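Local coordinates for chemotaxis protein motB (Helicobacter pylori, PDB 3CYP) that is a stator protein probably required for flagellar rotation, and may fasten the motor to the cell wall through this periplasmic OmpA-like domain, at residues R25-I30 with I74-N79. Sequence-based numbering, arbitrary orientation.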
ATOM      1  N   ARG B  25     -15.812   7.671   8.107  1.00 13.02           N
ATOM      2  CA  ARG B  25     -16.525   6.820   9.093  1.00 14.48           C
ATOM      3  C   ARG B  25     -15.777   5.511   9.312  1.00 14.37           C
ATOM      4  O   ARG B  25     -15.678   4.980  10.436  1.00 14.34           O
ATOM      5  CB  ARG B  25     -17.935   6.477   8.665  1.00 15.62           C
ATOM      6  CG  ARG B  25     -18.886   7.615   8.607  1.00 18.85           C
ATOM      7  CD  ARG B  25     -20.324   7.112   8.325  1.00 19.32           C
ATOM      8  NE  ARG B  25     -21.020   6.561   9.490  1.00 20.12           N
ATOM      9  CZ  ARG B  25     -22.332   6.229   9.498  1.00 20.89           C
ATOM     10  NH1 ARG B  25     -23.064   6.349   8.404  1.00 21.46           N
ATOM     11  NH2 ARG B  25     -22.920   5.767  10.578  1.00 21.56           N
ATOM     12  N   ILE B  26     -15.297   4.965   8.202  1.00 13.70           N
ATOM     13  CA  ILE B  26     -14.546   3.689   8.271  1.00 13.27           C
ATOM     14  C   ILE B  26     -13.194   3.888   8.999  1.00 12.56           C
ATOM     15  O   ILE B  26     -12.758   3.050   9.790  1.00 12.66           O
ATOM     16  CB  ILE B  26     -14.363   3.084   6.847  1.00 12.64           C
ATOM     17  CG1 ILE B  26     -15.737   2.667   6.270  1.00 12.39           C
ATOM     18  CG2 ILE B  26     -13.349   1.934   6.848  1.00 14.62           C
ATOM     19  CD1 ILE B  26     -16.365   1.456   7.024  1.00 18.49           C
ATOM     20  N   ALA B  27     -12.511   5.011   8.774  1.00 12.81           N
ATOM     21  CA  ALA B  27     -11.273   5.339   9.518  1.00 13.06           C
ATOM     22  C   ALA B  27     -11.565   5.409  10.990  1.00 12.47           C
ATOM     23  O   ALA B  27     -10.805   4.891  11.805  1.00 13.16           O
ATOM     24  CB  ALA B  27     -10.654   6.680   9.000  1.00 12.34           C
ATOM     25  N   LYS B  28     -12.690   6.035  11.341  1.00 12.42           N
ATOM     26  CA  LYS B  28     -13.091   6.145  12.718  1.00 12.93           C
ATOM     27  C   LYS B  28     -13.173   4.782  13.368  1.00 12.27           C
ATOM     28  O   LYS B  28     -12.642   4.584  14.468  1.00 12.95           O
ATOM     29  CB  LYS B  28     -14.443   6.852  12.812  1.00 13.29           C
ATOM     30  CG  LYS B  28     -14.982   7.006  14.230  1.00 14.28           C
ATOM     31  CD  LYS B  28     -16.370   7.660  14.140  1.00 15.57           C
ATOM     32  CE  LYS B  28     -17.060   7.747  15.501  1.00 17.15           C
ATOM     33  NZ  LYS B  28     -18.513   8.126  15.331  1.00 18.38           N
ATOM     34  N   ILE B  29     -13.883   3.865  12.725  1.00 12.45           N
ATOM     35  CA  ILE B  29     -14.092   2.518  13.267  0.50 13.02           C
ATOM     36  C   ILE B  29     -12.768   1.769  13.336  1.00 12.93           C
ATOM     37  O   ILE B  29     -12.516   1.023  14.277  1.00 12.72           O
ATOM     38  CB  ILE B  29     -15.094   1.696  12.401  0.50 13.51           C
ATOM     39  CG1 ILE B  29     -16.549   2.156  12.628  0.50 14.36           C
ATOM     40  CG2 ILE B  29     -14.993   0.210  12.661  0.50 14.60           C
ATOM     41  CD1 ILE B  29     -16.772   2.907  13.912  0.50 19.24           C
ATOM     42  N   ILE B  30     -11.943   1.925  12.288  1.00 11.86           N
ATOM     43  CA  ILE B  30     -10.671   1.201  12.272  1.00 12.48           C
ATOM     44  C   ILE B  30      -9.837   1.532  13.495  1.00 13.02           C
ATOM     45  O   ILE B  30      -9.241   0.647  14.101  1.00 13.20           O
ATOM     46  CB  ILE B  30      -9.899   1.407  10.979  1.00 10.76           C
ATOM     47  CG1 ILE B  30     -10.640   0.759   9.829  1.00 12.00           C
ATOM     48  CG2 ILE B  30      -8.468   0.866  11.109  1.00 12.44           C
ATOM     49  CD1 ILE B  30     -10.137   1.115   8.428  1.00 11.09           C
ATOM     50  N   ILE B  74      -5.354   6.776   5.867  1.00 11.80           N
ATOM     51  CA  ILE B  74      -4.162   7.190   6.592  1.00 13.39           C
ATOM     52  C   ILE B  74      -4.210   8.684   6.937  1.00 13.27           C
ATOM     53  O   ILE B  74      -3.873   9.084   8.041  1.00 13.88           O
ATOM     54  CB  ILE B  74      -2.885   6.825   5.804  1.00 14.10           C
ATOM     55  CG1 ILE B  74      -2.738   5.304   5.787  1.00 14.75           C
ATOM     56  CG2 ILE B  74      -1.618   7.521   6.393  1.00 14.02           C
ATOM     57  CD1 ILE B  74      -1.730   4.771   4.715  1.00 14.79           C
ATOM     58  N   GLN B  75      -4.680   9.484   6.010  1.00 13.92           N
ATOM     59  CA  GLN B  75      -4.953  10.895   6.331  1.00 14.77           C
ATOM     60  C   GLN B  75      -5.860  11.091   7.540  1.00 15.16           C
ATOM     61  O   GLN B  75      -5.714  12.044   8.285  1.00 15.19           O
ATOM     62  CB  GLN B  75      -5.577  11.619   5.130  1.00 15.34           C
ATOM     63  CG  GLN B  75      -4.626  11.818   3.981  1.00 16.48           C
ATOM     64  CD  GLN B  75      -5.261  12.604   2.858  1.00 17.73           C
ATOM     65  OE1 GLN B  75      -6.099  12.091   2.132  1.00 16.67           O
ATOM     66  NE2 GLN B  75      -4.897  13.905   2.741  1.00 19.64           N
ATOM     67  N   TYR B  76      -6.863  10.224   7.673  1.00 13.92           N
ATOM     68  CA  TYR B  76      -7.800  10.276   8.788  1.00 14.89           C
ATOM     69  C   TYR B  76      -7.280   9.572  10.064  1.00 15.00           C
ATOM     70  O   TYR B  76      -8.027   9.447  11.060  1.00 16.17           O
ATOM     71  CB  TYR B  76      -9.120   9.698   8.344  1.00 15.65           C
ATOM     72  CG  TYR B  76      -9.996  10.591   7.445  1.00 15.81           C
ATOM     73  CD1 TYR B  76     -10.483  10.140   6.224  1.00 16.17           C
ATOM     74  CD2 TYR B  76     -10.368  11.854   7.871  1.00 18.65           C
ATOM     75  CE1 TYR B  76     -11.349  10.952   5.424  1.00 17.57           C
ATOM     76  CE2 TYR B  76     -11.214  12.642   7.114  1.00 18.61           C
ATOM     77  CZ  TYR B  76     -11.706  12.193   5.906  1.00 18.67           C
ATOM     78  OH  TYR B  76     -12.557  13.026   5.183  1.00 20.60           O
ATOM     79  N   GLY B  77      -6.023   9.121  10.040  1.00 15.47           N
ATOM     80  CA  GLY B  77      -5.364   8.676  11.225  1.00 14.88           C
ATOM     81  C   GLY B  77      -5.204   7.181  11.390  1.00 15.05           C
ATOM     82  O   GLY B  77      -4.718   6.747  12.421  1.00 15.60           O
ATOM     83  N   VAL B  78      -5.562   6.401  10.380  1.00 14.44           N
ATOM     84  CA  VAL B  78      -5.344   4.949  10.486  1.00 13.94           C
ATOM     85  C   VAL B  78      -3.851   4.694  10.401  1.00 14.32           C
ATOM     86  O   VAL B  78      -3.153   5.248   9.559  1.00 14.64           O
ATOM     87  CB  VAL B  78      -6.128   4.149   9.452  1.00 12.71           C
ATOM     88  CG1 VAL B  78      -5.772   2.599   9.590  1.00 12.46           C
ATOM     89  CG2 VAL B  78      -7.594   4.382   9.624  1.00 12.51           C
ATOM     90  N   ASN B  79      -3.387   3.814  11.283  1.00 15.32           N
ATOM     91  CA  ASN B  79      -1.973   3.463  11.322  1.00 16.09           C
ATOM     92  C   ASN B  79      -1.608   2.669  10.029  1.00 15.02           C
ATOM     93  O   ASN B  79      -2.249   1.675   9.739  1.00 15.33           O
ATOM     94  CB  ASN B  79      -1.744   2.602  12.556  1.00 17.07           C
ATOM     95  CG  ASN B  79      -1.719   3.409  13.869  1.00 23.85           C
ATOM     96  OD1 ASN B  79      -1.452   4.617  13.886  1.00 34.95           O
ATOM     97  ND2 ASN B  79      -2.039   2.730  14.977  1.00 32.08           N
TER
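Val78 lays its two methyls against the last turn of helix 17-30, and that is the buried, well-packed part of this contact. Its CG2 sits 3.8 Å from Ala27 CA and 3.9 Å from Ala27 CB, close in because alanine offers nothing beyond one methyl. The other branch, CG1, is anti to the backbone N (chi1 177°) and meets Ile30 CG2 at 3.5 Å, the two side chains crossing at about a right angle. Leu73 touches Ala27, Ile30 and Val78 alike, and Leu83 of strand 83-87 also packs on Val78, so this corner is buried.

Toward Tyr76 the contact opens out. Ala27 CB makes one close touch, on Tyr76 CB at 3.4 Å, and meets the ring only obliquely; the side chain of the partly exposed Tyr76 also touches Glu24 and Met20 of helix 17-30.

What brings Val78 back to helix 17-30 is the Schellman motif closing helix 58-75. Gly77, at positive phi, is its C-prime residue: Gly77 N bonds to Ile74 O at 2.9 Å, and Val78 N reaches Leu73 O. The chain thus leaves helix 58-75, passes the end of helix 17-30 and goes on to strand 83-87 of the OmpA-like domain.

No hydrogen bond joins 25-30 to 74-79 directly, but Gln31 NE2 bridges them through Ala27 O and Tyr76 O. The two segments themselves therefore meet through apolar carbons, and the polar tie comes from the Gln31 amide beside them.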